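Local coordinates for protein trichothecene 3-O-acetyltransferase (Gibberella zeae, PDB 2RKV) that probably transfers an acetyl group from acetyl-coenzyme A to the 3-hydroxyl of trichothecene mycotoxins such as T-2, as a member of the BAHD acyltransferase superfamily, at residues G58-E63 and G71-V76; V196-N201 and L350-H355; S266-K271 and K441-Y446. All blocks are in the same frame, centred on the assembly; numbering follows the deposited sequence.

Contact 1: G58-E63 and G71-V76; sequences GQVKAE and GTSFIV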
loop_
_atom_site.group_PDB
_atom_site.type_symbol
_atom_site.label_atom_id
_atom_site.label_comp_id
_atom_site.label_asym_id
_atom_site.label_seq_id
_atom_site.Cartn_x
_atom_site.Cartn_y
_atom_site.Cartn_z
ATOM N N GLY A 58 17.886 8.184 6.959
ATOM C CA GLY A 58 17.381 9.137 7.940
ATOM C C GLY A 58 16.172 8.639 8.715
ATOM O O GLY A 58 15.797 7.464 8.624
ATOM N N GLN A 59 15.560 9.553 9.463
ATOM C CA GLN A 59 14.362 9.269 10.254
ATOM C C GLN A 59 13.360 10.392 10.023
ATOM O O GLN A 59 13.746 11.513 9.669
ATOM C CB GLN A 59 14.719 9.192 11.753
ATOM C CG GLN A 59 15.234 10.523 12.315
ATOM C CD GLN A 59 15.574 10.470 13.789
ATOM O OE1 GLN A 59 14.734 10.111 14.621
ATOM N NE2 GLN A 59 16.799 10.869 14.125
ATOM N N VAL A 60 12.082 10.101 10.248
ATOM C CA VAL A 60 11.034 11.116 10.173
ATOM C C VAL A 60 10.848 11.703 11.569
ATOM O O VAL A 60 10.561 10.965 12.521
ATOM C CB VAL A 60 9.706 10.501 9.645
ATOM C CG1 VAL A 60 8.557 11.514 9.728
ATOM C CG2 VAL A 60 9.888 9.985 8.212
ATOM N N LYS A 61 11.030 13.017 11.699
ATOM C CA LYS A 61 10.953 13.675 13.005
ATOM C C LYS A 61 10.043 14.894 12.987
ATOM O O LYS A 61 10.237 15.807 12.182
ATOM C CB LYS A 61 12.345 14.066 13.501
ATOM C CG LYS A 61 12.354 14.492 14.951
ATOM C CD LYS A 61 13.520 13.867 15.707
ATOM C CE LYS A 61 13.326 14.005 17.216
ATOM N NZ LYS A 61 12.194 13.169 17.736
ATOM N N ALA A 62 9.051 14.891 13.881
ATOM C CA ALA A 62 8.118 16.002 14.012
ATOM C C ALA A 62 8.687 17.087 14.912
ATOM O O ALA A 62 9.447 16.805 15.844
ATOM C CB ALA A 62 6.773 15.501 14.557
ATOM N N GLU A 63 8.326 18.329 14.612
ATOM C CA GLU A 63 8.656 19.473 15.455
ATOM C C GLU A 63 7.506 20.487 15.462
ATOM O O GLU A 63 6.600 20.407 14.621
ATOM C CB GLU A 63 9.948 20.138 14.978
ATOM C CG GLU A 63 9.865 20.768 13.605
ATOM C CD GLU A 63 11.211 21.301 13.140
ATOM O OE1 GLU A 63 11.256 22.487 12.762
ATOM O OE2 GLU A 63 12.210 20.546 13.174
ATOM N N GLY A 71 2.116 20.093 14.349
ATOM C CA GLY A 71 3.524 20.237 13.990
ATOM C C GLY A 71 3.825 19.895 12.543
ATOM O O GLY A 71 2.917 19.710 11.731
ATOM N N THR A 72 5.116 19.820 12.235
ATOM C CA THR A 72 5.598 19.568 10.878
ATOM C C THR A 72 6.732 18.568 10.989
ATOM O O THR A 72 7.633 18.736 11.830
ATOM C CB THR A 72 6.115 20.875 10.216
ATOM O OG1 THR A 72 5.076 21.858 10.231
ATOM C CG2 THR A 72 6.564 20.642 8.765
ATOM N N SER A 73 6.683 17.534 10.149
ATOM C CA SER A 73 7.712 16.492 10.144
ATOM C C SER A 73 8.699 16.658 8.999
ATOM O O SER A 73 8.348 17.146 7.918
ATOM C CB SER A 73 7.083 15.098 10.095
ATOM O OG SER A 73 6.434 14.808 11.323
ATOM N N PHE A 74 9.927 16.222 9.268
ATOM C CA PHE A 74 11.058 16.369 8.359
ATOM C C PHE A 74 11.822 15.049 8.355
ATOM O O PHE A 74 11.850 14.344 9.367
ATOM C CB PHE A 74 12.012 17.471 8.849
ATOM C CG PHE A 74 11.411 18.859 8.867
ATOM C CD1 PHE A 74 10.587 19.270 9.916
ATOM C CD2 PHE A 74 11.697 19.768 7.848
ATOM C CE1 PHE A 74 10.026 20.566 9.930
ATOM C CE2 PHE A 74 11.145 21.060 7.855
ATOM C CZ PHE A 74 10.307 21.455 8.903
ATOM N N ILE A 75 12.453 14.729 7.230
ATOM C CA ILE A 75 13.462 13.665 7.193
ATOM C C ILE A 75 14.793 14.279 7.619
ATOM O O ILE A 75 15.276 15.238 7.008
ATOM C CB ILE A 75 13.598 13.017 5.791
ATOM C CG1 ILE A 75 12.279 12.335 5.397
ATOM C CG2 ILE A 75 14.752 12.010 5.776
ATOM C CD1 ILE A 75 12.170 11.968 3.910
ATOM N N VAL A 76 15.368 13.726 8.677
ATOM C CA VAL A 76 16.605 14.252 9.257
ATOM C C VAL A 76 17.567 13.089 9.528
ATOM O O VAL A 76 17.161 11.936 9.518
ATOM C CB VAL A 76 16.323 15.069 10.554
ATOM C CG1 VAL A 76 15.481 16.290 10.233
ATOM C CG2 VAL A 76 15.625 14.209 11.615
#

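Contact 2: V196-N201 and L350-H355; sequences VPYLEN and LATYLH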
loop_
_atom_site.group_PDB
_atom_site.type_symbol
_atom_site.label_atom_id
_atom_site.label_comp_id
_atom_site.label_asym_id
_atom_site.label_seq_id
_atom_site.Cartn_x
_atom_site.Cartn_y
_atom_site.Cartn_z
ATOM N N VAL A 196 3.265 19.901 -4.694
ATOM C CA VAL A 196 1.850 20.121 -4.995
ATOM C C VAL A 196 1.580 21.621 -4.868
ATOM O O VAL A 196 1.545 22.157 -3.753
ATOM C CB VAL A 196 0.908 19.332 -4.043
ATOM C CG1 VAL A 196 -0.564 19.583 -4.419
ATOM C CG2 VAL A 196 1.209 17.836 -4.078
ATOM N N PRO A 197 1.419 22.315 -6.008
ATOM C CA PRO A 197 1.144 23.752 -5.958
ATOM C C PRO A 197 -0.184 24.029 -5.257
ATOM O O PRO A 197 -1.187 23.374 -5.553
ATOM C CB PRO A 197 1.060 24.147 -7.437
ATOM C CG PRO A 197 1.762 23.055 -8.177
ATOM C CD PRO A 197 1.505 21.810 -7.392
ATOM N N TYR A 198 -0.185 24.979 -4.325
ATOM C CA TYR A 198 -1.384 25.249 -3.540
ATOM C C TYR A 198 -2.415 26.066 -4.308
ATOM O O TYR A 198 -2.081 26.750 -5.280
ATOM C CB TYR A 198 -1.035 25.944 -2.222
ATOM C CG TYR A 198 -0.109 25.146 -1.330
ATOM C CD1 TYR A 198 1.072 25.708 -0.847
ATOM C CD2 TYR A 198 -0.412 23.830 -0.977
ATOM C CE1 TYR A 198 1.933 24.983 -0.027
ATOM C CE2 TYR A 198 0.441 23.093 -0.162
ATOM C CZ TYR A 198 1.608 23.674 0.308
ATOM O OH TYR A 198 2.448 22.957 1.115
ATOM N N LEU A 199 -3.668 25.969 -3.873
ATOM C CA LEU A 199 -4.743 26.789 -4.414
ATOM C C LEU A 199 -4.723 28.140 -3.709
ATOM O O LEU A 199 -4.465 28.218 -2.510
ATOM C CB LEU A 199 -6.102 26.096 -4.238
ATOM C CG LEU A 199 -6.309 24.732 -4.917
ATOM C CD1 LEU A 199 -7.632 24.114 -4.510
ATOM C CD2 LEU A 199 -6.210 24.821 -6.444
ATOM N N GLU A 200 -4.988 29.202 -4.463
ATOM C CA GLU A 200 -4.955 30.558 -3.920
ATOM C C GLU A 200 -6.273 30.894 -3.216
ATOM O O GLU A 200 -7.344 30.529 -3.701
ATOM C CB GLU A 200 -4.671 31.563 -5.045
ATOM N N ASN A 201 -6.176 31.567 -2.065
ATOM C CA ASN A 201 -7.333 32.031 -1.281
ATOM C C ASN A 201 -8.361 30.939 -1.003
ATOM O O ASN A 201 -9.573 31.146 -1.133
ATOM C CB ASN A 201 -7.994 33.245 -1.948
ATOM C CG ASN A 201 -7.039 34.409 -2.116
ATOM O OD1 ASN A 201 -6.408 34.855 -1.157
ATOM N ND2 ASN A 201 -6.926 34.904 -3.342
ATOM N N LEU A 350 -6.745 19.208 -1.149
ATOM C CA LEU A 350 -6.354 18.517 0.079
ATOM C C LEU A 350 -5.021 19.062 0.625
ATOM O O LEU A 350 -4.921 19.391 1.814
ATOM C CB LEU A 350 -6.275 17.002 -0.144
ATOM C CG LEU A 350 -5.801 16.186 1.064
ATOM C CD1 LEU A 350 -6.708 16.383 2.296
ATOM C CD2 LEU A 350 -5.699 14.728 0.718
ATOM N N ALA A 351 -4.019 19.182 -0.246
ATOM C CA ALA A 351 -2.720 19.728 0.161
ATOM C C ALA A 351 -2.861 21.147 0.712
ATOM O O ALA A 351 -2.265 21.478 1.729
ATOM C CB ALA A 351 -1.705 19.679 -0.987
ATOM N N THR A 352 -3.685 21.969 0.059
ATOM C CA THR A 352 -3.884 23.362 0.478
ATOM C C THR A 352 -4.565 23.448 1.844
ATOM O O THR A 352 -4.132 24.212 2.711
ATOM C CB THR A 352 -4.664 24.173 -0.587
ATOM O OG1 THR A 352 -3.933 24.142 -1.820
ATOM C CG2 THR A 352 -4.804 25.629 -0.159
ATOM N N TYR A 353 -5.613 22.649 2.042
ATOM C CA TYR A 353 -6.295 22.602 3.332
ATOM C C TYR A 353 -5.327 22.210 4.451
ATOM O O TYR A 353 -5.308 22.829 5.521
ATOM C CB TYR A 353 -7.479 21.637 3.300
ATOM C CG TYR A 353 -8.281 21.662 4.578
ATOM C CD1 TYR A 353 -9.293 22.606 4.767
ATOM C CD2 TYR A 353 -8.018 20.759 5.610
ATOM C CE1 TYR A 353 -10.033 22.637 5.947
ATOM C CE2 TYR A 353 -8.750 20.789 6.800
ATOM C CZ TYR A 353 -9.756 21.730 6.956
ATOM O OH TYR A 353 -10.491 21.763 8.123
ATOM N N LEU A 354 -4.532 21.173 4.200
ATOM C CA LEU A 354 -3.517 20.748 5.165
ATOM C C LEU A 354 -2.533 21.883 5.437
ATOM O O LEU A 354 -2.249 22.217 6.588
ATOM C CB LEU A 354 -2.785 19.514 4.639
ATOM C CG LEU A 354 -3.572 18.210 4.755
ATOM C CD1 LEU A 354 -2.997 17.175 3.784
ATOM C CD2 LEU A 354 -3.580 17.669 6.195
ATOM N N HIS A 355 -2.015 22.479 4.372
ATOM C CA HIS A 355 -1.051 23.564 4.502
ATOM C C HIS A 355 -1.600 24.719 5.356
ATOM O O HIS A 355 -0.883 25.284 6.196
ATOM C CB HIS A 355 -0.650 24.059 3.112
ATOM C CG HIS A 355 0.311 25.208 3.129
ATOM N ND1 HIS A 355 1.585 25.106 3.642
ATOM C CD2 HIS A 355 0.186 26.479 2.679
ATOM C CE1 HIS A 355 2.204 26.267 3.514
ATOM N NE2 HIS A 355 1.375 27.118 2.935
#

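Contact 3: S266-K271 and K441-Y446; sequences SAFIWK and KEWTKY. Residues 445, 446 of segment 441-446 come from a tag, linker or insertion.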
loop_
_atom_site.group_PDB
_atom_site.type_symbol
_atom_site.label_atom_id
_atom_site.label_comp_id
_atom_site.label_asym_id
_atom_site.label_seq_id
_atom_site.Cartn_x
_atom_site.Cartn_y
_atom_site.Cartn_z
ATOM N N SER A 266 -11.642 -4.385 -8.840
ATOM C CA SER A 266 -12.104 -3.510 -7.767
ATOM C C SER A 266 -13.644 -3.531 -7.688
ATOM O O SER A 266 -14.214 -3.673 -6.596
ATOM C CB SER A 266 -11.568 -2.090 -7.958
ATOM O OG SER A 266 -10.139 -2.080 -7.953
ATOM N N ALA A 267 -14.293 -3.418 -8.845
ATOM C CA ALA A 267 -15.762 -3.419 -8.922
ATOM C C ALA A 267 -16.356 -4.750 -8.454
ATOM O O ALA A 267 -17.370 -4.773 -7.737
ATOM C CB ALA A 267 -16.211 -3.118 -10.343
ATOM N N PHE A 268 -15.721 -5.846 -8.866
ATOM C CA PHE A 268 -16.164 -7.195 -8.528
ATOM C C PHE A 268 -16.111 -7.407 -7.015
ATOM O O PHE A 268 -16.993 -8.036 -6.424
ATOM C CB PHE A 268 -15.293 -8.223 -9.265
ATOM C CG PHE A 268 -15.662 -9.649 -8.989
ATOM C CD1 PHE A 268 -16.825 -10.202 -9.525
ATOM C CD2 PHE A 268 -14.832 -10.452 -8.202
ATOM C CE1 PHE A 268 -17.159 -11.538 -9.270
ATOM C CE2 PHE A 268 -15.155 -11.787 -7.944
ATOM C CZ PHE A 268 -16.328 -12.327 -8.475
ATOM N N ILE A 269 -15.076 -6.863 -6.387
ATOM C CA ILE A 269 -14.938 -6.969 -4.936
ATOM C C ILE A 269 -16.007 -6.153 -4.201
ATOM O O ILE A 269 -16.617 -6.651 -3.243
ATOM C CB ILE A 269 -13.496 -6.615 -4.478
ATOM C CG1 ILE A 269 -12.537 -7.724 -4.926
ATOM C CG2 ILE A 269 -13.434 -6.460 -2.969
ATOM C CD1 ILE A 269 -11.054 -7.344 -4.831
ATOM N N TRP A 270 -16.248 -4.921 -4.659
ATOM C CA TRP A 270 -17.278 -4.065 -4.060
ATOM C C TRP A 270 -18.640 -4.745 -4.176
ATOM O O TRP A 270 -19.404 -4.800 -3.204
ATOM C CB TRP A 270 -17.307 -2.694 -4.740
ATOM C CG TRP A 270 -18.088 -1.628 -4.005
ATOM C CD1 TRP A 270 -18.581 -1.679 -2.722
ATOM C CD2 TRP A 270 -18.411 -0.326 -4.505
ATOM N NE1 TRP A 270 -19.204 -0.485 -2.408
ATOM C CE2 TRP A 270 -19.115 0.359 -3.485
ATOM C CE3 TRP A 270 -18.180 0.329 -5.727
ATOM C CZ2 TRP A 270 -19.592 1.672 -3.651
ATOM C CZ3 TRP A 270 -18.650 1.630 -5.889
ATOM C CH2 TRP A 270 -19.352 2.286 -4.857
ATOM N N LYS A 271 -18.913 -5.295 -5.355
ATOM C CA LYS A 271 -20.181 -5.986 -5.614
ATOM C C LYS A 271 -20.326 -7.238 -4.742
ATOM O O LYS A 271 -21.383 -7.455 -4.124
ATOM C CB LYS A 271 -20.281 -6.337 -7.097
ATOM C CG LYS A 271 -21.587 -7.029 -7.501
ATOM C CD LYS A 271 -21.644 -7.265 -9.009
ATOM C CE LYS A 271 -21.418 -5.981 -9.831
ATOM N NZ LYS A 271 -22.310 -4.827 -9.492
ATOM N N LYS A 441 -20.840 -18.658 -4.452
ATOM C CA LYS A 441 -20.501 -19.238 -5.759
ATOM C C LYS A 441 -20.162 -18.208 -6.843
ATOM O O LYS A 441 -19.382 -18.499 -7.756
ATOM C CB LYS A 441 -21.603 -20.193 -6.248
ATOM C CG LYS A 441 -22.885 -19.523 -6.723
ATOM N N GLU A 442 -20.744 -17.014 -6.756
ATOM C CA GLU A 442 -20.432 -15.959 -7.726
ATOM C C GLU A 442 -19.004 -15.431 -7.493
ATOM O O GLU A 442 -18.306 -15.059 -8.439
ATOM C CB GLU A 442 -21.468 -14.833 -7.681
ATOM C CG GLU A 442 -22.835 -15.242 -8.279
ATOM C CD GLU A 442 -23.907 -14.171 -8.122
ATOM O OE1 GLU A 442 -24.192 -13.463 -9.112
ATOM O OE2 GLU A 442 -24.466 -14.034 -7.013
ATOM N N TRP A 443 -18.587 -15.433 -6.231
ATOM C CA TRP A 443 -17.226 -15.055 -5.837
ATOM C C TRP A 443 -16.212 -16.141 -6.192
ATOM O O TRP A 443 -15.221 -15.873 -6.867
ATOM C CB TRP A 443 -17.196 -14.735 -4.336
ATOM C CG TRP A 443 -15.817 -14.532 -3.736
ATOM C CD1 TRP A 443 -15.100 -15.444 -3.002
ATOM C CD2 TRP A 443 -15.007 -13.344 -3.802
ATOM N NE1 TRP A 443 -13.899 -14.897 -2.609
ATOM C CE2 TRP A 443 -13.815 -13.611 -3.084
ATOM C CE3 TRP A 443 -15.172 -12.085 -4.396
ATOM C CZ2 TRP A 443 -12.788 -12.661 -2.946
ATOM C CZ3 TRP A 443 -14.145 -11.131 -4.257
ATOM C CH2 TRP A 443 -12.973 -11.431 -3.536
ATOM N N THR A 444 -16.468 -17.372 -5.753
ATOM C CA THR A 444 -15.524 -18.477 -5.967
ATOM C C THR A 444 -15.372 -18.890 -7.433
ATOM O O THR A 444 -14.413 -19.576 -7.789
ATOM C CB THR A 444 -15.851 -19.711 -5.094
ATOM O OG1 THR A 444 -17.140 -20.230 -5.452
ATOM C CG2 THR A 444 -15.839 -19.341 -3.614
ATOM N N LYS A 445 -16.314 -18.471 -8.279
ATOM C CA LYS A 445 -16.180 -18.657 -9.721
ATOM C C LYS A 445 -14.861 -18.037 -10.216
ATOM O O LYS A 445 -14.232 -18.557 -11.135
ATOM C CB LYS A 445 -17.380 -18.031 -10.443
ATOM C CG LYS A 445 -17.345 -18.104 -11.966
ATOM C CD LYS A 445 -18.596 -17.445 -12.540
ATOM C CE LYS A 445 -18.589 -17.406 -14.055
ATOM N NZ LYS A 445 -19.746 -16.589 -14.548
ATOM N N TYR A 446 -14.446 -16.946 -9.571
ATOM C CA TYR A 446 -13.246 -16.202 -9.975
ATOM C C TYR A 446 -12.135 -16.238 -8.926
ATOM O O TYR A 446 -10.955 -16.250 -9.272
ATOM C CB TYR A 446 -13.604 -14.739 -10.254
ATOM C CG TYR A 446 -14.512 -14.534 -11.449
ATOM C CD1 TYR A 446 -15.899 -14.487 -11.293
ATOM C CD2 TYR A 446 -13.983 -14.375 -12.729
ATOM C CE1 TYR A 446 -16.736 -14.290 -12.383
ATOM C CE2 TYR A 446 -14.812 -14.178 -13.833
ATOM C CZ TYR A 446 -16.185 -14.135 -13.649
ATOM O OH TYR A 446 -17.017 -13.945 -14.734
#

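Contact 1: G58-E63 and G71-V76
Q59-E63 and T72-V76 are laced together by six backbone hydrogen bonds into the two arms of an antiparallel hairpin. The hydrogen-bonded pairs are Q59 with V76, K61 with F74 and E63 with T72, each joined twice; the bond from K61 N to F74 O measures 2.8 Å, and that from F74 N back to K61 O 3.0 Å, with the other four between these lengths. The strand directions lie 146° apart. At the non-hydrogen-bonded pairs, V60 with I75 and A62 with S73, CA-H...O contacts fill in, such as I75 CA to Q59 O at 3.3 Å.

Side-chain contacts divide between the two faces. On the face of Q59, K61 and E63, V76 CG2 rests against both Q59 CG and K61 CB, 3.8 Å from each. E63 crosses F74: with CG held between backbone N and carbonyl carbon (chi1 65°) and the chain extended beyond it, E63 CD comes to 3.5 Å from F74 CE1, the carboxylate turned 43° from the ring plane. K61 O sits at the edge of the same ring. On the other face, V60 CG1 touches S73 CB at 3.9 Å, and S73 OG lies 3.3 Å from A62 CB.

Charge enters from outside the hairpin arms: K4, near the N terminus, pairs with E63 OE2 in a salt bridge and makes a cation-pi contact with F74, so that one lysine serves both partners of the crossing.

The hairpin belongs to a three-stranded antiparallel sheet. Strand 5-6 borders strand 72-76, with backbone bonds of S73 to L7 and I75 to I5, whereas G58 and V60 bond to V136 and K134, in the approach to strand 137-144.

Contact 2: V196-N201 and L350-H355
The Y198 and H355 rings lie on each other in an offset stack, centroids 4.0 Å apart and planes 10° from parallel. H355 CG sits over the rim of the tyrosine ring, and Y198 CE1 in turn lies over the middle of the imidazole. H355 CB joins in with a CH-pi contact, 3.9 Å from the Y198 ring centroid. Having CG anti to the backbone N (chi1 178°) carries the imidazole outward from the helix and across the tyrosine. The opposite face of the Y198 ring is met near its rim by V196 O, from its own segment.

Beside the stack, T352 OG1 accepts a nearly straight hydrogen bond from L199 N, 2.8 Å long with 169° at the hydrogen. The same oxygen is 3.4 Å from Y198 CB and lies at the edge of the tyrosine ring, while T352 CG2 approaches L199 O to 3.5 Å. At the preceding helix residue, V196 CG1 packs on A351 CB at 3.6 Å, and Y198 CE2 reaches the same methyl at 4.1 Å.

A second shell fixes these groups. T352 OG1 also hydrogen-bonds R348 O, one helical turn back, so this buried hydroxyl has a partner on both the loop and its own helix. R348 also grips the loop backbone with its side chain, NE bonded to P197 O and NH2 to Y198 O. At the far end of the ring, Y198 OH is hydrogen-bonded to T9 OG1.

An irregular segment is thus held along helix 340-356 by threonine, arginine and a ring stack. It belongs to the long connection between helix 182-187 and strand 229-236, consistent with the crossover loop that links the two domains of BAHD enzymes.

Contact 3: S266-K271 and K441-Y446
The F268 ring and the six-membered ring of W443 run nearly parallel, planes 6° apart, yet are slid so far, with centroids 5.6 Å apart, that they barely overlap. Their closest atoms, F268 CE2 and W443 CE3, are 3.6 Å apart. In the plane of the F268 ring, at its edge, sits E442 O, 3.4 Å from F268 CZ; this carbonyl oxygen also lies at the edge of the Y446 ring, in its plane. Y446, part of an insertion into the natural sequence, is turned obliquely, its plane 68° from that of F268, and brings CD1 to 3.6 Å from F268 CZ. I269 CG1 comes in at the edge of the indole, 3.8 Å from W443 CZ3.

F268 reaches this position because its CG is anti to the backbone N (chi1 180°), which sends the ring off helix 261-277 toward helix 441-444. W443 also makes an edge-to-face contact with F234 of strand 229-236, and L244 touches both F268 and Y446. D440 OD1 accepts the backbone N-H of W443.

F268, W443 and Y446 form a largely buried aromatic cluster where helix 261-277 meets helix 441-444 and the residues after it, with helix 238-249 alongside. The cluster thus packs the last short helix against helix 261-277, whose first residues, T261 and D262, line the coenzyme A pocket.

Overall arrangement
From the N terminus, contact 1 comes first and closes the seven-residue loop of a beta hairpin; its sheet takes in the N-terminal strand 5-6. It is complete before contact 2 opens at 196-201. Contacts 2 and 3 cross: 266-271 falls between the two segments of contact 2, and 350-355 between those of contact 3, each closing a loop of about 150 to 170 residues. Contact 2 ties the connection after helix 182-187 to helix 340-356, and contact 3 joins helix 261-277 to the C-terminal end. Contacts 1 and 2 have centres about 20 Å apart; contact 3 lies on the other side of the chain's centre from contact 1, their centres about 42 Å apart.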